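Local coordinates for methyltransferase domain-containing protein (Pyrococcus horikoshii, PDB 1VE3) that binds S-adenosylmethionine and is probably a SAM-dependent methyltransferase whose methyl acceptor is unknown, at residues Asp67-Glu70 with Asp71-Arg74; Leu97-Asp101 with Lys102-Tyr106; His115-Pro118 with Leu119-Asn122; Ile168-Gln171 with Glu172-Thr175; Trp194-Thr197 with Gly198-Leu202. All blocks are in the same frame, centred on the assembly; numbering follows the deposited sequence.

Contact 1 (Asp67-Glu70 with Asp71-Arg74). With SAM (S-adenosylmethionine), chain C.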
# COMPACT_ATOMS: atom_id res chain seq x y z
N ASP A 67 0.38 -14.91 16.81
CA ASP A 67 1.59 -14.08 16.88
C ASP A 67 2.05 -14.07 18.33
O ASP A 67 1.24 -14.18 19.25
CB ASP A 67 1.32 -12.65 16.39
CG ASP A 67 2.60 -11.89 16.06
OD1 ASP A 67 3.38 -11.55 16.98
OD2 ASP A 67 2.84 -11.62 14.86
N ILE A 68 3.36 -13.94 18.53
CA ILE A 68 3.96 -13.95 19.86
C ILE A 68 3.87 -12.59 20.57
O ILE A 68 4.05 -12.51 21.78
CB ILE A 68 5.45 -14.36 19.78
CG1 ILE A 68 5.96 -14.76 21.17
CG2 ILE A 68 6.29 -13.19 19.25
CD1 ILE A 68 7.43 -15.09 21.22
N SER A 69 3.59 -11.54 19.81
CA SER A 69 3.51 -10.21 20.40
C SER A 69 2.12 -9.84 20.91
O SER A 69 1.14 -9.89 20.17
CB SER A 69 3.97 -9.16 19.40
OG SER A 69 3.52 -7.87 19.80
N GLU A 70 2.06 -9.46 22.18
CA GLU A 70 0.80 -9.04 22.77
C GLU A 70 0.28 -7.79 22.05
O GLU A 70 -0.92 -7.64 21.83
CB GLU A 70 1.01 -8.74 24.25
CG GLU A 70 1.15 -9.98 25.11
CD GLU A 70 -0.14 -10.37 25.81
OE1 GLU A 70 -1.19 -10.46 25.13
OE2 GLU A 70 -0.11 -10.57 27.04
N ASP A 71 1.21 -6.91 21.66
CA ASP A 71 0.85 -5.68 20.97
C ASP A 71 0.29 -5.93 19.57
O ASP A 71 -0.70 -5.31 19.17
CB ASP A 71 2.07 -4.76 20.85
CG ASP A 71 2.74 -4.50 22.18
OD1 ASP A 71 2.04 -4.15 23.15
OD2 ASP A 71 3.98 -4.66 22.26
N MSE A 72 0.93 -6.83 18.83
CA MSE A 72 0.46 -7.16 17.48
C MSE A 72 -0.96 -7.71 17.56
O MSE A 72 -1.84 -7.30 16.82
CB MSE A 72 1.38 -8.21 16.84
CG MSE A 72 2.77 -7.69 16.50
SE MSE A 72 2.72 -6.30 15.16
CE MSE A 72 3.34 -4.84 16.25
N ILE A 73 -1.16 -8.66 18.48
CA ILE A 73 -2.45 -9.28 18.67
C ILE A 73 -3.51 -8.28 19.13
O ILE A 73 -4.65 -8.33 18.67
CB ILE A 73 -2.34 -10.44 19.70
CG1 ILE A 73 -1.41 -11.52 19.14
CG2 ILE A 73 -3.72 -11.03 19.98
CD1 ILE A 73 -1.88 -12.12 17.82
N ARG A 74 -3.13 -7.37 20.02
CA ARG A 74 -4.07 -6.36 20.50
C ARG A 74 -4.58 -5.50 19.33
O ARG A 74 -5.78 -5.28 19.20
CB ARG A 74 -3.42 -5.46 21.55
CG ARG A 74 -4.40 -4.52 22.25
CD ARG A 74 -3.75 -3.71 23.36
NE ARG A 74 -2.60 -2.94 22.88
CZ ARG A 74 -1.33 -3.27 23.11
NH1 ARG A 74 -1.03 -4.35 23.82
NH2 ARG A 74 -0.35 -2.52 22.61
N SAM C . 2.88 -12.02 8.69
CA SAM C . 2.99 -10.59 9.10
C SAM C . 2.65 -9.69 7.92
O SAM C . 2.00 -8.66 8.13
OXT SAM C . 3.08 -10.09 6.79
CB SAM C . 4.40 -10.34 9.52
CG SAM C . 4.55 -9.24 10.45
SD SAM C . 6.28 -8.91 10.97
CE SAM C . 7.13 -8.52 9.57
C5' SAM C . 6.83 -10.44 11.74
C4' SAM C . 6.00 -10.97 13.02
O4' SAM C . 6.59 -12.23 13.49
C3' SAM C . 6.12 -10.07 14.24
O3' SAM C . 4.68 -9.60 14.28
C2' SAM C . 6.31 -10.89 15.47
O2' SAM C . 5.66 -10.65 16.68
C1' SAM C . 6.20 -12.33 14.84
N9 SAM C . 7.01 -13.32 15.56
C8 SAM C . 8.35 -13.35 15.92
N7 SAM C . 8.70 -14.44 16.56
C5 SAM C . 7.56 -15.17 16.63
C6 SAM C . 7.21 -16.47 17.20
N6 SAM C . 8.12 -17.25 17.83
N1 SAM C . 5.89 -16.95 17.10
C2 SAM C . 4.94 -16.18 16.47
N3 SAM C . 5.15 -14.96 15.91
C4 SAM C . 6.48 -14.50 16.02
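D67, the acidic residue that closes strand 62-67 of the Rossmann-like methyltransferase fold, meets the start of helix 70-82 here and joins both to the SAM ribose. Its carboxylate spans the diol: O2' gives a very short bond to OD1, O3' a bond of 2.8 Å to OD2. OD1 also accepts S69 N at 2.8 Å through its anti lone pair, closing an Asx turn that fixes the rotation of the carboxylate, while G48 N holds OD2. S69 is the N-cap. A chi1 of 162° turns S69 OG away from its own backbone N and toward the first helical turn, where it accepts M72 N at 3.0 Å in a nearly straight bond (169°). The cap is tight, S69 CB lying 3.5 Å from M72 CG, and the bent chain of selenomethionine M72 carries its SE atom toward O3' of the ligand. On the other flank I73 sets CD1 against D67 CB, 3.5 Å away, behind the carboxylate. One turn on, R74 grips D71 end-on: NH2 and NH1 both reach OD1, which lies in the guanidinium plane. Without the D71 carboxylate, as with an alanine here, the R74 guanidinium would probably lose this acceptor and be free to turn. The backbone bond from R74 N to E70 O, 2.9 Å long, completes the turn, and R74 CB rests 3.3 Å from that same E70 O.

Contact 2 (Leu97-Asp101 with Lys102-Tyr106)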
# COMPACT_ATOMS: atom_id res chain seq x y z
N LEU A 97 3.28 -24.62 18.76
CA LEU A 97 1.85 -24.37 18.73
C LEU A 97 1.08 -25.40 19.54
O LEU A 97 1.51 -26.56 19.64
CB LEU A 97 1.35 -24.39 17.29
CG LEU A 97 2.08 -23.45 16.33
CD1 LEU A 97 1.73 -23.84 14.89
CD2 LEU A 97 1.70 -22.01 16.62
N SER A 98 -0.05 -24.99 20.09
CA SER A 98 -0.88 -25.88 20.91
C SER A 98 -1.97 -26.59 20.12
O SER A 98 -2.72 -27.38 20.70
CB SER A 98 -1.54 -25.09 22.04
OG SER A 98 -2.53 -24.22 21.53
N PHE A 99 -2.08 -26.32 18.83
CA PHE A 99 -3.10 -26.96 18.01
C PHE A 99 -2.85 -28.46 17.89
O PHE A 99 -1.72 -28.92 18.06
CB PHE A 99 -3.13 -26.36 16.59
CG PHE A 99 -3.42 -24.89 16.56
CD1 PHE A 99 -4.62 -24.39 17.06
CD2 PHE A 99 -2.49 -24.00 16.04
CE1 PHE A 99 -4.88 -23.02 17.05
CE2 PHE A 99 -2.74 -22.63 16.03
CZ PHE A 99 -3.94 -22.14 16.53
N GLU A 100 -3.91 -29.21 17.62
CA GLU A 100 -3.81 -30.65 17.46
C GLU A 100 -3.15 -30.92 16.12
O GLU A 100 -3.02 -30.02 15.29
CB GLU A 100 -5.20 -31.30 17.48
CG GLU A 100 -6.02 -30.97 18.71
CD GLU A 100 -5.39 -31.53 19.97
OE1 GLU A 100 -5.45 -32.76 20.17
OE2 GLU A 100 -4.84 -30.73 20.77
N ASP A 101 -2.73 -32.16 15.91
CA ASP A 101 -2.09 -32.55 14.67
C ASP A 101 -3.10 -32.53 13.52
O ASP A 101 -4.29 -32.75 13.73
CB ASP A 101 -1.50 -33.96 14.81
CG ASP A 101 -0.66 -34.11 16.07
OD1 ASP A 101 0.17 -33.22 16.32
OD2 ASP A 101 -0.83 -35.11 16.80
N LYS A 102 -2.62 -32.23 12.32
CA LYS A 102 -3.47 -32.20 11.14
C LYS A 102 -4.72 -31.34 11.35
O LYS A 102 -5.84 -31.78 11.10
CB LYS A 102 -3.89 -33.62 10.77
CG LYS A 102 -2.72 -34.53 10.43
CD LYS A 102 -3.18 -35.97 10.26
CE LYS A 102 -2.06 -36.83 9.70
NZ LYS A 102 -0.81 -36.67 10.49
N THR A 103 -4.53 -30.11 11.80
CA THR A 103 -5.66 -29.22 12.04
C THR A 103 -5.94 -28.27 10.87
O THR A 103 -7.09 -27.89 10.65
CB THR A 103 -5.43 -28.37 13.30
OG1 THR A 103 -5.52 -29.20 14.46
CG2 THR A 103 -6.45 -27.24 13.40
N PHE A 104 -4.91 -27.92 10.10
CA PHE A 104 -5.11 -26.97 9.01
C PHE A 104 -4.97 -27.46 7.58
O PHE A 104 -4.29 -28.45 7.30
CB PHE A 104 -4.16 -25.78 9.23
CG PHE A 104 -4.36 -25.09 10.54
CD1 PHE A 104 -5.34 -24.10 10.69
CD2 PHE A 104 -3.60 -25.45 11.65
CE1 PHE A 104 -5.56 -23.49 11.93
CE2 PHE A 104 -3.81 -24.84 12.90
CZ PHE A 104 -4.80 -23.86 13.03
N ASP A 105 -5.63 -26.74 6.67
CA ASP A 105 -5.57 -27.03 5.24
C ASP A 105 -4.49 -26.14 4.65
O ASP A 105 -3.90 -26.46 3.62
CB ASP A 105 -6.91 -26.70 4.57
CG ASP A 105 -8.03 -27.62 5.00
OD1 ASP A 105 -7.95 -28.84 4.71
OD2 ASP A 105 -8.99 -27.11 5.63
N TYR A 106 -4.26 -25.01 5.31
CA TYR A 106 -3.25 -24.04 4.89
C TYR A 106 -2.61 -23.37 6.09
O TYR A 106 -3.22 -23.20 7.14
CB TYR A 106 -3.85 -22.91 4.04
CG TYR A 106 -4.49 -23.31 2.74
CD1 TYR A 106 -5.86 -23.57 2.67
CD2 TYR A 106 -3.74 -23.40 1.57
CE1 TYR A 106 -6.46 -23.90 1.47
CE2 TYR A 106 -4.34 -23.73 0.36
CZ TYR A 106 -5.70 -23.97 0.31
OH TYR A 106 -6.31 -24.30 -0.88
O HOH W 1 -6.55 -27.81 17.36
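From F99 to D101 the backbone runs extended, then turns back at K102, whose positive phi and psi belong to a left-handed conformation, before T103 leads into strand 104-110. The reversal brings T103 against E100: T103 OG1 donates to E100 O at 2.8 Å. The hydroxyl approaches from above the carbonyl plane, 59° out of it, so the bond bypasses the lone pairs. Water 1 bridges the same corner, accepting from E100 N at 3.0 Å and giving a weak bond to T103 OG1.

Next to this turn F99 and F104 form a T-shaped pair. The rim of the F104 ring meets the face of F99, with planes at 82° and centroids 4.9 Å apart. F104 CZ stands 3.7 Å above the F99 plane, over the ring centre, while F104 CE2 comes within 3.5 Å of F99 CD2. CG lies anti to the F99 carbonyl carbon (chi1 -60°), which swings the ring toward F104. One face of F104 is itself overlain by T103 CG2, offset toward the rim, so the threonine serves the turn with its hydroxyl and the aromatic packing with its methyl.

Both rings also pack on V131 of helix 118-131 and on strands 41-45 and 62-67, and R130 pairs with D101 OD1 in a salt bridge. The arrangement is a tight connection into a central parallel strand of a Rossmann-like methyltransferase sheet.

Contact 3 (His115-Pro118 with Leu119-Asn122). With SAM (S-adenosylmethionine), chain C.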
# COMPACT_ATOMS: atom_id res chain seq x y z
N HIS A 115 13.16 -13.11 12.18
CA HIS A 115 12.98 -13.33 13.61
C HIS A 115 13.48 -14.69 14.09
O HIS A 115 13.52 -14.94 15.30
CB HIS A 115 11.49 -13.22 13.97
CG HIS A 115 11.00 -11.82 14.08
ND1 HIS A 115 11.16 -11.06 15.22
CD2 HIS A 115 10.35 -11.03 13.19
CE1 HIS A 115 10.63 -9.86 15.03
NE2 HIS A 115 10.13 -9.82 13.81
N PHE A 116 13.86 -15.57 13.18
CA PHE A 116 14.29 -16.89 13.59
C PHE A 116 15.71 -17.30 13.20
O PHE A 116 16.11 -17.17 12.04
CB PHE A 116 13.31 -17.93 13.03
CG PHE A 116 11.86 -17.68 13.40
CD1 PHE A 116 11.27 -18.36 14.47
CD2 PHE A 116 11.10 -16.76 12.69
CE1 PHE A 116 9.94 -18.12 14.82
CE2 PHE A 116 9.76 -16.52 13.04
CZ PHE A 116 9.18 -17.20 14.10
N GLU A 117 16.47 -17.79 14.17
CA GLU A 117 17.80 -18.28 13.87
C GLU A 117 17.55 -19.71 13.36
O GLU A 117 16.44 -20.23 13.47
CB GLU A 117 18.69 -18.26 15.12
CG GLU A 117 18.32 -19.25 16.21
CD GLU A 117 19.28 -19.18 17.39
OE1 GLU A 117 20.50 -19.02 17.15
OE2 GLU A 117 18.83 -19.30 18.54
N PRO A 118 18.58 -20.36 12.78
CA PRO A 118 18.41 -21.72 12.25
C PRO A 118 17.65 -22.74 13.11
O PRO A 118 16.69 -23.36 12.64
CB PRO A 118 19.84 -22.15 11.94
CG PRO A 118 20.45 -20.85 11.47
CD PRO A 118 19.94 -19.86 12.51
N LEU A 119 18.06 -22.93 14.36
CA LEU A 119 17.37 -23.92 15.18
C LEU A 119 15.93 -23.56 15.49
O LEU A 119 15.12 -24.43 15.78
CB LEU A 119 18.15 -24.20 16.47
CG LEU A 119 18.36 -23.09 17.50
CD1 LEU A 119 17.04 -22.70 18.15
CD2 LEU A 119 19.34 -23.58 18.55
N GLU A 120 15.60 -22.27 15.44
CA GLU A 120 14.24 -21.83 15.73
C GLU A 120 13.37 -22.03 14.50
O GLU A 120 12.22 -22.46 14.60
CB GLU A 120 14.22 -20.35 16.14
CG GLU A 120 15.12 -20.02 17.33
CD GLU A 120 15.10 -18.54 17.70
OE1 GLU A 120 15.09 -17.70 16.78
OE2 GLU A 120 15.12 -18.23 18.92
N LEU A 121 13.91 -21.70 13.33
CA LEU A 121 13.14 -21.87 12.11
C LEU A 121 12.93 -23.37 11.89
O LEU A 121 11.93 -23.78 11.32
CB LEU A 121 13.87 -21.26 10.90
CG LEU A 121 13.03 -21.25 9.62
CD1 LEU A 121 11.71 -20.52 9.87
CD2 LEU A 121 13.81 -20.59 8.50
N ASN A 122 13.88 -24.18 12.36
CA ASN A 122 13.76 -25.63 12.24
C ASN A 122 12.54 -26.09 13.03
O ASN A 122 11.77 -26.93 12.56
CB ASN A 122 15.01 -26.33 12.77
CG ASN A 122 14.86 -27.85 12.81
OD1 ASN A 122 15.11 -28.48 13.84
ND2 ASN A 122 14.44 -28.43 11.70
N SAM C . 2.88 -12.02 8.69
CA SAM C . 2.99 -10.59 9.10
C SAM C . 2.65 -9.69 7.92
O SAM C . 2.00 -8.66 8.13
OXT SAM C . 3.08 -10.09 6.79
CB SAM C . 4.40 -10.34 9.52
CG SAM C . 4.55 -9.24 10.45
SD SAM C . 6.28 -8.91 10.97
CE SAM C . 7.13 -8.52 9.57
C5' SAM C . 6.83 -10.44 11.74
C4' SAM C . 6.00 -10.97 13.02
O4' SAM C . 6.59 -12.23 13.49
C3' SAM C . 6.12 -10.07 14.24
O3' SAM C . 4.68 -9.60 14.28
C2' SAM C . 6.31 -10.89 15.47
O2' SAM C . 5.66 -10.65 16.68
C1' SAM C . 6.20 -12.33 14.84
N9 SAM C . 7.01 -13.32 15.56
C8 SAM C . 8.35 -13.35 15.92
N7 SAM C . 8.70 -14.44 16.56
C5 SAM C . 7.56 -15.17 16.63
C6 SAM C . 7.21 -16.47 17.20
N6 SAM C . 8.12 -17.25 17.83
N1 SAM C . 5.89 -16.95 17.10
C2 SAM C . 4.94 -16.18 16.47
N3 SAM C . 5.15 -14.96 15.91
C4 SAM C . 6.48 -14.50 16.02
O HOH W 2 20.63 -21.72 15.33
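At the start of helix 118-131, E120 OE1 accepts E117 N at 3.0 Å in a nearly straight bond (167°) on its anti side: one half of a capping box, for the E117 side chain makes no return bond. E117 O in turn takes two donors: L121 N at 2.9 Å, head-on to the carbonyl, and E120 N at 3.0 Å from above its plane. E117 is the N-cap residue, but its CG sits between its backbone N and carbonyl carbon (chi1 68°), and the chain runs beside E120. There E117 CG meets E120 CG at 3.5 Å, and the carboxylates, turned 83° apart, keep their OE2 atoms 3.9 Å from each other; R95, a long and weak ion pair to E120, may ease this repulsion. A leucine in place of E120 would probably leave E117 N without its acceptor.

Water 2 accepts from L119 N, and the branched end of L119 lies alongside E117. Further out, F116 presents its ring edge to E120 CB at 3.9 Å and rests its CB on L121, while its far end reaches the adenine. SAM C8 lies 3.5 Å above the plane of the H115 ring, offset toward the rim, and H115 NE2 is hydrogen-bonded to Y7 OH.

The loop thus carries two walls of the SAM pocket from strand 104-110 into helix 118-131, whose first turn is packed by W194, just ahead of helix 196-203, with R174, from the turn between two strands of the small antiparallel sheet, lying against P118.

Contact 4 (Ile168-Gln171 with Glu172-Thr175)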
# COMPACT_ATOMS: atom_id res chain seq x y z
N ILE A 168 25.95 -3.46 9.34
CA ILE A 168 27.02 -4.27 9.91
C ILE A 168 26.66 -5.74 9.90
O ILE A 168 25.94 -6.24 10.77
CB ILE A 168 27.31 -3.84 11.34
CG1 ILE A 168 27.62 -2.34 11.36
CG2 ILE A 168 28.48 -4.63 11.90
CD1 ILE A 168 27.78 -1.78 12.75
N PRO A 169 27.17 -6.47 8.91
CA PRO A 169 26.88 -7.89 8.83
C PRO A 169 27.74 -8.74 9.77
O PRO A 169 28.52 -8.23 10.56
CB PRO A 169 27.22 -8.23 7.39
CG PRO A 169 28.42 -7.37 7.15
CD PRO A 169 28.03 -6.05 7.78
N ASP A 170 27.53 -10.06 9.63
CA ASP A 170 28.32 -10.96 10.45
C ASP A 170 27.87 -12.35 10.06
O ASP A 170 27.13 -13.02 10.77
CB ASP A 170 28.00 -10.70 11.92
CG ASP A 170 28.46 -11.90 12.75
OD1 ASP A 170 29.05 -12.81 12.17
OD2 ASP A 170 28.23 -11.90 13.96
N GLN A 171 28.33 -12.84 8.92
CA GLN A 171 27.96 -14.14 8.43
C GLN A 171 28.53 -15.27 9.24
O GLN A 171 28.16 -16.41 9.04
CB GLN A 171 28.36 -14.27 6.97
CG GLN A 171 27.19 -14.43 6.04
CD GLN A 171 25.99 -13.60 6.47
OE1 GLN A 171 25.25 -13.98 7.37
NE2 GLN A 171 25.79 -12.47 5.80
N GLU A 172 29.43 -14.96 10.15
CA GLU A 172 30.06 -15.93 11.02
C GLU A 172 29.02 -16.20 12.11
O GLU A 172 29.28 -16.87 13.10
CB GLU A 172 31.33 -15.34 11.66
CG GLU A 172 32.27 -14.66 10.65
CD GLU A 172 31.69 -13.39 10.04
OE1 GLU A 172 31.49 -12.40 10.78
OE2 GLU A 172 31.45 -13.37 8.81
N GLU A 173 27.83 -15.65 11.89
CA GLU A 173 26.71 -15.76 12.82
C GLU A 173 25.39 -15.75 12.06
O GLU A 173 24.34 -16.10 12.61
CB GLU A 173 26.76 -14.57 13.79
CG GLU A 173 25.90 -14.72 15.04
CD GLU A 173 26.14 -13.61 16.04
OE1 GLU A 173 25.74 -12.45 15.78
OE2 GLU A 173 26.76 -13.89 17.10
N ARG A 174 25.44 -15.33 10.80
CA ARG A 174 24.25 -15.27 9.96
C ARG A 174 23.28 -14.19 10.46
O ARG A 174 22.06 -14.40 10.49
CB ARG A 174 23.54 -16.63 9.95
CG ARG A 174 24.43 -17.80 9.56
CD ARG A 174 23.67 -19.11 9.71
NE ARG A 174 22.49 -19.14 8.85
CZ ARG A 174 22.50 -19.57 7.59
NH1 ARG A 174 23.62 -20.01 7.03
NH2 ARG A 174 21.38 -19.54 6.88
N THR A 175 23.81 -13.05 10.86
CA THR A 175 22.98 -11.95 11.34
C THR A 175 23.53 -10.64 10.81
O THR A 175 24.64 -10.59 10.27
CB THR A 175 22.97 -11.85 12.89
OG1 THR A 175 24.27 -11.46 13.35
CG2 THR A 175 22.57 -13.18 13.52
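D170 and Q171, at the end of strand 166-170, and E172, which follows them, bury the most surface in this turn. D170 O points into the loop and gathers three weak backbone bonds: R174 N at 2.9 Å with a strongly bent angle (121°), T175 N at 3.3 Å but nearly straight, and E173 N, whose position is less certain. One carbonyl thus faces the inside of the whole reversal.

The D170 side chain leaves on a different line. Its CG is anti to the backbone N (chi1 162°), which lays the carboxylate among the acids of the loop: D170 OD1 lies 2.8 Å from E172 OE1, and D170 OD2 lies 3.1 Å from E173 OE1. The carboxylates of D170 and E172 are turned only 22° from each other. Acceptors this close would repel if all were charged; such closeness would probably raise the pKa of one of them, which may then hold a proton.

E172 bends at chi2 to fold back over Q171, while Q171, also bent at chi2, brings OE1 to 3.1 Å from R174 CA. This amide oxygen is buried without a partner in the model. R174 takes a left-handed conformation, allowing the chain to re-enter the sheet at T175. Its guanidinium extends to W194 in a cation-pi contact, and Q171 packs on L149 and V193.

The whole is a beta hairpin connection joining the antiparallel strands 166-170 and 175-179 of the small three-stranded sheet, well away from the SAM pocket.

Contact 5 (Trp194-Thr197 with Gly198-Leu202)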
# COMPACT_ATOMS: atom_id res chain seq x y z
N TRP A 194 18.88 -14.78 6.08
CA TRP A 194 18.60 -16.02 5.37
C TRP A 194 18.78 -15.90 3.85
O TRP A 194 18.51 -14.86 3.26
CB TRP A 194 17.17 -16.49 5.64
CG TRP A 194 16.96 -17.01 7.02
CD1 TRP A 194 16.48 -16.32 8.10
CD2 TRP A 194 17.22 -18.35 7.47
NE1 TRP A 194 16.43 -17.15 9.20
CE2 TRP A 194 16.87 -18.40 8.84
CE3 TRP A 194 17.71 -19.51 6.85
CZ2 TRP A 194 17.00 -19.57 9.60
CZ3 TRP A 194 17.84 -20.67 7.60
CH2 TRP A 194 17.48 -20.69 8.97
N GLY A 195 19.25 -16.99 3.25
CA GLY A 195 19.42 -17.03 1.81
C GLY A 195 18.46 -18.11 1.34
O GLY A 195 18.15 -19.03 2.10
N LYS A 196 17.98 -18.00 0.10
CA LYS A 196 17.06 -19.00 -0.44
C LYS A 196 17.57 -20.43 -0.24
O LYS A 196 16.78 -21.34 0.05
CB LYS A 196 16.82 -18.73 -1.93
CG LYS A 196 15.72 -19.59 -2.54
CD LYS A 196 15.54 -19.24 -4.02
CE LYS A 196 14.40 -20.04 -4.66
NZ LYS A 196 14.66 -21.52 -4.66
N THR A 197 18.88 -20.64 -0.36
CA THR A 197 19.46 -21.97 -0.20
C THR A 197 19.37 -22.50 1.23
O THR A 197 19.22 -23.70 1.45
CB THR A 197 20.95 -22.02 -0.63
OG1 THR A 197 21.06 -21.73 -2.03
CG2 THR A 197 21.54 -23.40 -0.36
N GLY A 198 19.47 -21.60 2.21
CA GLY A 198 19.39 -22.02 3.59
C GLY A 198 17.97 -22.35 4.00
O GLY A 198 17.72 -23.34 4.70
N VAL A 199 17.03 -21.52 3.56
CA VAL A 199 15.63 -21.73 3.88
C VAL A 199 15.15 -23.06 3.31
O VAL A 199 14.57 -23.88 4.03
CB VAL A 199 14.75 -20.59 3.29
CG1 VAL A 199 13.27 -20.90 3.52
CG2 VAL A 199 15.14 -19.26 3.95
N GLU A 200 15.41 -23.28 2.03
CA GLU A 200 14.99 -24.50 1.35
C GLU A 200 15.61 -25.76 1.93
O GLU A 200 14.95 -26.80 1.97
CB GLU A 200 15.31 -24.40 -0.14
CG GLU A 200 14.05 -24.24 -1.00
CD GLU A 200 14.26 -23.30 -2.18
OE1 GLU A 200 15.21 -23.53 -2.96
OE2 GLU A 200 13.45 -22.35 -2.30
N LEU A 201 16.85 -25.85 2.21
CA LEU A 201 17.51 -26.93 2.99
C LEU A 201 16.73 -27.42 4.26
O LEU A 201 16.59 -28.61 4.50
CB LEU A 201 18.90 -26.45 3.39
CG LEU A 201 19.75 -27.56 4.03
CD1 LEU A 201 19.81 -28.81 3.16
CD2 LEU A 201 21.19 -27.13 4.28
N LEU A 202 16.26 -26.44 5.04
CA LEU A 202 15.58 -26.82 6.26
C LEU A 202 14.22 -27.28 5.80
O LEU A 202 13.65 -28.19 6.40
CB LEU A 202 15.52 -25.66 7.21
CG LEU A 202 16.82 -25.28 7.92
CD1 LEU A 202 16.56 -24.14 8.91
CD2 LEU A 202 17.37 -26.48 8.67
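K196 NZ is gripped by both oxygens of E200, four residues further along helix 196-203: it donates to OE1 at 2.7 Å and to OE2 at 2.8 Å, each through the syn lone pair. This is an i to i+4 salt bridge on the first turns of the helix. The lysine runs extended from a CG anti to its backbone N (chi1 -172°) and bends only at its last torsion, which turns NZ onto the carboxylate; E200 bends at chi2 to meet it. E212 of strand 207-215 forms a second salt bridge with NZ, and the ring of Y220 adds a cation-pi contact, so the ammonium group is held by its own helix through E200 and by the neighbouring sheet through E212 and Y220.

The helix starts at G195, the N-cap, whose carbonyl O accepts V199 N at 3.1 Å almost straight (169°) and G198 N in a weak bond. Just ahead, W194 lies across the apolar side of this turn. V199 CG2 touches W194 CB at 3.8 Å, and the two side chains cross at about a right angle. G198 has no side chain, and its backbone carbonyl lies against the W194 ring. The indole NE1 is hydrogen-bonded to F116 O, which fixes the rotation of the ring, while V199 faces M140 and F142 of strand 136-143. The six-membered end of the indole reaches L202, whose CD1 sits 3.6 Å from W194 CH2.

All five contacts are local and follow in series along the chain; none nests within or crosses another. Contact 1 turns from strand 62-67 into helix 70-82, contact 2 closes the loop before strand 104-110, and contact 3 leads on from that strand into helix 118-131. Contacts 1 and 3 both touch SAM, with their nearest atoms about 7 Å apart. Contact 4 closes a hairpin of the small antiparallel sheet, and contact 5 starts helix 196-203. W194 of contact 5 and R174 of contact 4 bring contacts 3, 4 and 5 together, tying the small sheet to the methyltransferase core.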